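Local coordinates for protein 3-hydroxyisobutyrate dehydrogenase (Thermus thermophilus, PDB 2CVZ) that probably catalyses the NADP-dependent oxidation of 3-hydroxyisobutyrate to methylmalonate semialdehyde, a step of valine catabolism, at residues C[217-228]-C[270-281]. Sequence-based numbering, arbitrary orientation.
With NDP (NADPH dihydro-nicotinamide-adenine-dinucleotide phosphate), chain G.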
loop_
_atom_site.group_PDB
_atom_site.type_symbol
_atom_site.label_atom_id
_atom_site.label_comp_id
_atom_site.label_asym_id
_atom_site.label_seq_id
_atom_site.Cartn_x
_atom_site.Cartn_y
_atom_site.Cartn_z
ATOM N N ARG C 217 21.375 6.051 15.593
ATOM C CA ARG C 217 21.432 7.085 14.564
ATOM C C ARG C 217 20.336 8.137 14.594
ATOM O O ARG C 217 20.595 9.306 14.309
ATOM C CB ARG C 217 21.440 6.440 13.180
ATOM C CG ARG C 217 22.472 5.359 13.037
ATOM C CD ARG C 217 22.618 4.897 11.608
ATOM N NE ARG C 217 23.626 3.849 11.523
ATOM C CZ ARG C 217 24.272 3.516 10.414
ATOM N NH1 ARG C 217 24.019 4.149 9.274
ATOM N NH2 ARG C 217 25.184 2.555 10.452
ATOM N N VAL C 218 19.119 7.730 14.932
ATOM C CA VAL C 218 17.996 8.657 14.946
ATOM C C VAL C 218 17.786 9.396 16.264
ATOM O O VAL C 218 17.750 10.626 16.292
ATOM C CB VAL C 218 16.688 7.927 14.576
ATOM C CG1 VAL C 218 15.542 8.922 14.498
ATOM C CG2 VAL C 218 16.862 7.192 13.252
ATOM N N LEU C 219 17.633 8.651 17.352
ATOM C CA LEU C 219 17.412 9.271 18.652
ATOM C C LEU C 219 18.535 10.239 19.017
ATOM O O LEU C 219 18.295 11.273 19.642
ATOM C CB LEU C 219 17.266 8.191 19.731
ATOM C CG LEU C 219 15.890 7.522 19.853
ATOM C CD1 LEU C 219 15.421 7.001 18.503
ATOM C CD2 LEU C 219 15.973 6.393 20.860
ATOM N N THR C 220 19.755 9.900 18.614
ATOM C CA THR C 220 20.933 10.719 18.888
ATOM C C THR C 220 21.036 11.901 17.932
ATOM O O THR C 220 21.771 12.861 18.193
ATOM C CB THR C 220 22.221 9.899 18.732
ATOM O OG1 THR C 220 22.298 9.395 17.392
ATOM C CG2 THR C 220 22.242 8.737 19.711
ATOM N N ARG C 221 20.302 11.819 16.824
ATOM C CA ARG C 221 20.305 12.851 15.792
ATOM C C ARG C 221 21.643 12.844 15.062
ATOM O O ARG C 221 21.939 13.749 14.282
ATOM C CB ARG C 221 20.060 14.243 16.397
ATOM C CG ARG C 221 18.860 14.328 17.323
ATOM C CD ARG C 221 17.636 13.668 16.706
ATOM N NE ARG C 221 17.233 14.292 15.450
ATOM C CZ ARG C 221 16.330 13.776 14.623
ATOM N NH1 ARG C 221 15.741 12.624 14.919
ATOM N NH2 ARG C 221 16.009 14.411 13.504
ATOM N N ALA C 222 22.442 11.812 15.313
ATOM C CA ALA C 222 23.760 11.683 14.699
ATOM C C ALA C 222 23.700 11.459 13.190
ATOM O O ALA C 222 24.453 12.076 12.431
ATOM C CB ALA C 222 24.532 10.544 15.360
ATOM N N PHE C 223 22.812 10.564 12.767
ATOM C CA PHE C 223 22.647 10.239 11.356
ATOM C C PHE C 223 23.974 10.099 10.617
ATOM O O PHE C 223 24.233 10.800 9.635
ATOM C CB PHE C 223 21.775 11.296 10.674
ATOM C CG PHE C 223 20.328 11.222 11.060
ATOM C CD1 PHE C 223 19.537 10.159 10.634
ATOM C CD2 PHE C 223 19.754 12.204 11.861
ATOM C CE1 PHE C 223 18.195 10.076 10.999
ATOM C CE2 PHE C 223 18.412 12.131 12.233
ATOM C CZ PHE C 223 17.630 11.063 11.800
ATOM N N PRO C 224 24.844 9.189 11.083
ATOM C CA PRO C 224 26.130 9.010 10.410
ATOM C C PRO C 224 25.923 8.442 9.011
ATOM O O PRO C 224 24.943 7.741 8.755
ATOM C CB PRO C 224 26.869 8.041 11.334
ATOM C CG PRO C 224 25.757 7.217 11.909
ATOM C CD PRO C 224 24.715 8.269 12.228
ATOM N N LYS C 225 26.840 8.759 8.107
ATOM C CA LYS C 225 26.754 8.278 6.732
ATOM C C LYS C 225 27.584 7.007 6.571
ATOM O O LYS C 225 28.811 7.056 6.627
ATOM C CB LYS C 225 27.263 9.361 5.774
ATOM C CG LYS C 225 27.378 8.918 4.326
ATOM C CD LYS C 225 26.026 8.511 3.761
ATOM C CE LYS C 225 26.148 8.086 2.306
ATOM N NZ LYS C 225 26.726 9.162 1.453
ATOM N N THR C 226 26.918 5.868 6.386
ATOM C CA THR C 226 27.630 4.602 6.218
ATOM C C THR C 226 27.133 3.794 5.020
ATOM O O THR C 226 27.883 3.009 4.445
ATOM C CB THR C 226 27.525 3.702 7.481
ATOM O OG1 THR C 226 26.198 3.169 7.589
ATOM C CG2 THR C 226 27.846 4.505 8.738
ATOM N N PHE C 227 25.874 3.993 4.640
ATOM C CA PHE C 227 25.279 3.270 3.511
ATOM C C PHE C 227 24.298 4.195 2.791
ATOM O O PHE C 227 23.224 4.489 3.307
ATOM C CB PHE C 227 24.561 2.021 4.032
ATOM C CG PHE C 227 23.854 1.224 2.970
ATOM C CD1 PHE C 227 24.448 0.989 1.735
ATOM C CD2 PHE C 227 22.605 0.669 3.226
ATOM C CE1 PHE C 227 23.810 0.211 0.770
ATOM C CE2 PHE C 227 21.958 -0.112 2.267
ATOM C CZ PHE C 227 22.565 -0.339 1.038
ATOM N N ALA C 228 24.678 4.644 1.599
ATOM C CA ALA C 228 23.862 5.566 0.811
ATOM C C ALA C 228 22.424 5.116 0.548
ATOM O O ALA C 228 22.172 3.971 0.170
ATOM C CB ALA C 228 24.561 5.866 -0.518
ATOM N N ASP C 270 22.582 10.516 -1.815
ATOM C CA ASP C 270 23.755 10.472 -0.948
ATOM C C ASP C 270 23.491 10.588 0.551
ATOM O O ASP C 270 24.425 10.554 1.360
ATOM C CB ASP C 270 24.767 11.528 -1.395
ATOM C CG ASP C 270 25.354 11.214 -2.756
ATOM O OD1 ASP C 270 25.895 10.097 -2.927
ATOM O OD2 ASP C 270 25.275 12.076 -3.655
ATOM N N ALA C 271 22.226 10.725 0.930
ATOM C CA ALA C 271 21.883 10.785 2.343
ATOM C C ALA C 271 22.077 9.352 2.837
ATOM O O ALA C 271 22.155 8.431 2.026
ATOM C CB ALA C 271 20.437 11.207 2.515
ATOM N N ASP C 272 22.169 9.151 4.148
ATOM C CA ASP C 272 22.332 7.796 4.666
ATOM C C ASP C 272 20.978 7.103 4.576
ATOM O O ASP C 272 19.937 7.756 4.682
ATOM C CB ASP C 272 22.797 7.811 6.122
ATOM C CG ASP C 272 23.004 6.413 6.673
ATOM O OD1 ASP C 272 23.945 5.731 6.217
ATOM O OD2 ASP C 272 22.221 5.992 7.549
ATOM N N HIS C 273 20.986 5.787 4.385
ATOM C CA HIS C 273 19.732 5.049 4.270
ATOM C C HIS C 273 18.797 5.271 5.456
ATOM O O HIS C 273 17.577 5.343 5.289
ATOM C CB HIS C 273 19.995 3.544 4.079
ATOM C CG HIS C 273 20.674 2.883 5.241
ATOM N ND1 HIS C 273 20.240 1.684 5.769
ATOM C CD2 HIS C 273 21.774 3.229 5.951
ATOM C CE1 HIS C 273 21.045 1.322 6.753
ATOM N NE2 HIS C 273 21.984 2.240 6.883
ATOM N N VAL C 274 19.361 5.391 6.653
ATOM C CA VAL C 274 18.542 5.597 7.840
ATOM C C VAL C 274 17.893 6.981 7.845
ATOM O O VAL C 274 16.895 7.205 8.528
ATOM C CB VAL C 274 19.376 5.399 9.124
ATOM C CG1 VAL C 274 18.521 5.656 10.358
ATOM C CG2 VAL C 274 19.925 3.976 9.155
ATOM N N GLU C 275 18.450 7.908 7.073
ATOM C CA GLU C 275 17.879 9.250 7.003
ATOM C C GLU C 275 16.515 9.228 6.321
ATOM O O GLU C 275 15.808 10.236 6.290
ATOM C CB GLU C 275 18.828 10.202 6.271
ATOM C CG GLU C 275 19.962 10.698 7.159
ATOM C CD GLU C 275 20.819 11.750 6.491
ATOM O OE1 GLU C 275 21.795 11.381 5.807
ATOM O OE2 GLU C 275 20.510 12.949 6.649
ATOM N N ALA C 276 16.140 8.076 5.777
ATOM C CA ALA C 276 14.839 7.960 5.129
ATOM C C ALA C 276 13.767 8.326 6.154
ATOM O O ALA C 276 12.715 8.861 5.808
ATOM C CB ALA C 276 14.622 6.532 4.613
ATOM N N LEU C 277 14.050 8.053 7.426
ATOM C CA LEU C 277 13.104 8.359 8.490
ATOM C C LEU C 277 12.909 9.864 8.660
ATOM O O LEU C 277 11.918 10.301 9.240
ATOM C CB LEU C 277 13.556 7.719 9.812
ATOM C CG LEU C 277 12.985 6.315 10.077
ATOM C CD1 LEU C 277 13.296 5.400 8.915
ATOM C CD2 LEU C 277 13.551 5.751 11.374
ATOM N N ARG C 278 13.851 10.654 8.151
ATOM C CA ARG C 278 13.730 12.108 8.239
ATOM C C ARG C 278 12.476 12.556 7.492
ATOM O O ARG C 278 11.860 13.563 7.844
ATOM C CB ARG C 278 14.946 12.803 7.620
ATOM C CG ARG C 278 16.190 12.867 8.494
ATOM C CD ARG C 278 17.256 13.686 7.773
ATOM N NE ARG C 278 18.509 13.818 8.510
ATOM C CZ ARG C 278 18.677 14.581 9.585
ATOM N NH1 ARG C 278 17.668 15.291 10.070
ATOM N NH2 ARG C 278 19.865 14.645 10.168
ATOM N N LEU C 279 12.107 11.812 6.453
ATOM C CA LEU C 279 10.918 12.140 5.672
ATOM C C LEU C 279 9.676 12.008 6.544
ATOM O O LEU C 279 8.749 12.818 6.457
ATOM C CB LEU C 279 10.806 11.219 4.453
ATOM C CG LEU C 279 9.620 11.474 3.517
ATOM C CD1 LEU C 279 9.604 12.936 3.086
ATOM C CD2 LEU C 279 9.722 10.557 2.305
ATOM N N LEU C 280 9.661 10.984 7.392
ATOM C CA LEU C 280 8.538 10.759 8.293
ATOM C C LEU C 280 8.507 11.854 9.354
ATOM O O LEU C 280 7.435 12.299 9.769
ATOM C CB LEU C 280 8.656 9.383 8.958
ATOM C CG LEU C 280 8.515 8.189 8.010
ATOM C CD1 LEU C 280 8.829 6.893 8.748
ATOM C CD2 LEU C 280 7.097 8.161 7.443
ATOM N N GLU C 281 9.684 12.290 9.792
ATOM C CA GLU C 281 9.769 13.347 10.796
ATOM C C GLU C 281 9.291 14.644 10.161
ATOM O O GLU C 281 8.645 15.467 10.809
ATOM C CB GLU C 281 11.206 13.510 11.285
ATOM C CG GLU C 281 11.790 12.253 11.904
ATOM C CD GLU C 281 13.180 12.480 12.468
ATOM O OE1 GLU C 281 14.016 13.082 11.761
ATOM O OE2 GLU C 281 13.436 12.050 13.614
HETATM P PA NDP G . 30.780 3.644 -1.904
HETATM O O1A NDP G . 31.364 4.029 -0.648
HETATM O O2A NDP G . 29.878 4.541 -2.710
HETATM O O5B NDP G . 32.033 3.154 -2.837
HETATM C C5B NDP G . 31.796 2.742 -4.189
HETATM C C4B NDP G . 33.183 2.367 -4.691
HETATM O O4B NDP G . 33.007 1.987 -6.083
HETATM C C3B NDP G . 34.240 3.422 -4.644
HETATM O O3B NDP G . 35.517 2.800 -4.344
HETATM C C2B NDP G . 34.271 3.993 -6.009
HETATM O O2B NDP G . 35.439 4.704 -6.426
HETATM C C1B NDP G . 33.910 2.791 -6.824
HETATM N N9A NDP G . 33.325 3.152 -8.145
HETATM C C8A NDP G . 32.121 3.842 -8.418
HETATM N N7A NDP G . 31.936 3.969 -9.718
HETATM C C5A NDP G . 33.007 3.370 -10.322
HETATM C C6A NDP G . 33.396 3.170 -11.666
HETATM N N6A NDP G . 32.632 3.621 -12.661
HETATM N N1A NDP G . 34.554 2.515 -11.934
HETATM C C2A NDP G . 35.327 2.060 -10.921
HETATM N N3A NDP G . 35.050 2.197 -9.619
HETATM C C4A NDP G . 33.862 2.868 -9.381
HETATM O O3 NDP G . 30.019 2.274 -1.760
HETATM P PN NDP G . 29.737 1.212 -0.600
HETATM O O1N NDP G . 28.984 1.915 0.443
HETATM O O2N NDP G . 31.093 0.637 -0.312
HETATM O O5D NDP G . 28.909 0.113 -1.408
HETATM C C5D NDP G . 29.511 -0.695 -2.471
HETATM C C4D NDP G . 28.609 -1.954 -2.653
HETATM O O4D NDP G . 28.456 -2.560 -1.372
HETATM C C3D NDP G . 27.190 -1.587 -3.097
HETATM O O3D NDP G . 26.731 -2.563 -4.043
HETATM C C2D NDP G . 26.393 -1.550 -1.820
HETATM O O2D NDP G . 25.012 -1.672 -2.114
HETATM C C1D NDP G . 27.071 -2.792 -1.103
HETATM N N1N NDP G . 26.906 -2.826 0.383
HETATM C C2N NDP G . 27.043 -1.608 1.105
HETATM C C3N NDP G . 26.890 -1.695 2.548
HETATM C C7N NDP G . 27.025 -0.491 3.375
HETATM O O7N NDP G . 26.601 -0.416 4.547
HETATM N N7N NDP G . 27.643 0.600 2.886
HETATM C C4N NDP G . 26.622 -2.943 3.127
HETATM C C5N NDP G . 26.495 -4.097 2.408
HETATM C C6N NDP G . 26.638 -4.042 1.036
HETATM P P2B NDP G . 35.754 6.172 -6.028
HETATM O O1X NDP G . 36.625 6.626 -7.131
HETATM O O2X NDP G . 36.427 6.169 -4.700
HETATM O O3X NDP G . 34.459 6.981 -5.974
HETATM O O HOH W 1 18.467 16.682 13.128
HETATM O O HOH W 2 24.335 11.044 7.032
HETATM O O HOH W 3 22.340 7.627 9.605
HETATM O O HOH W 4 27.137 8.349 -1.115
#
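In the all-helical C-terminal part of this dehydrogenase, beside the nicotinamide end of the bound NADPH, the loop 223-228 is fastened through Asp272 to the turn that leads into helix 276-284. Its OD1 takes two backbone amides at once: Thr226 N at 3.0 Å, arriving from above the carboxylate plane, and Phe227 N, almost in line with the C-O bond. OD2 receives a weak bond from Arg217 NH1 at 3.1 Å, part of a salt bridge, and also accepts from Val274 N, closing an Asx turn. CG of Asp272 stands anti to its backbone N (chi1 -179°), which carries the carboxylate across to the loop. An alanine here would remove both oxygens and would probably leave the amides of Thr226 and Phe227 without their acceptor and Arg217 without its carboxylate, the loop then being held less firmly.

That loop forms part of the NADPH pocket: the carboxamide N7N of the cofactor donates to Thr226 O at 2.9 Å in a nearly straight bond, and Phe227 packs against the same carboxamide. Arg217 holds Thr226 OG1 end-on with NH1 and NH2. His273 N donates to Phe227 O at 2.8 Å beside the single bridge of Ala228 with Asp272, and the edge of Phe227 meets the face of His273, planes 65° apart.

Farther from the cofactor, Phe223 lies between Arg217 O on one face and the guanidinium of Arg278 on the other, an off-centre cation-pi contact with Arg278 CZ 3.9 Å from the Phe223 ring centroid. Glu275 OE2 accepts from Arg278 NE, steadying that group. Arg221, its chain bent at chi2 and chi3, pairs end-on with Glu281, NH1 to OE2 at 2.7 Å and NH2 to OE1 at 3.0 Å. Val218 CG2 packs on Val274 CG1 and, less closely, on Leu277 CD2.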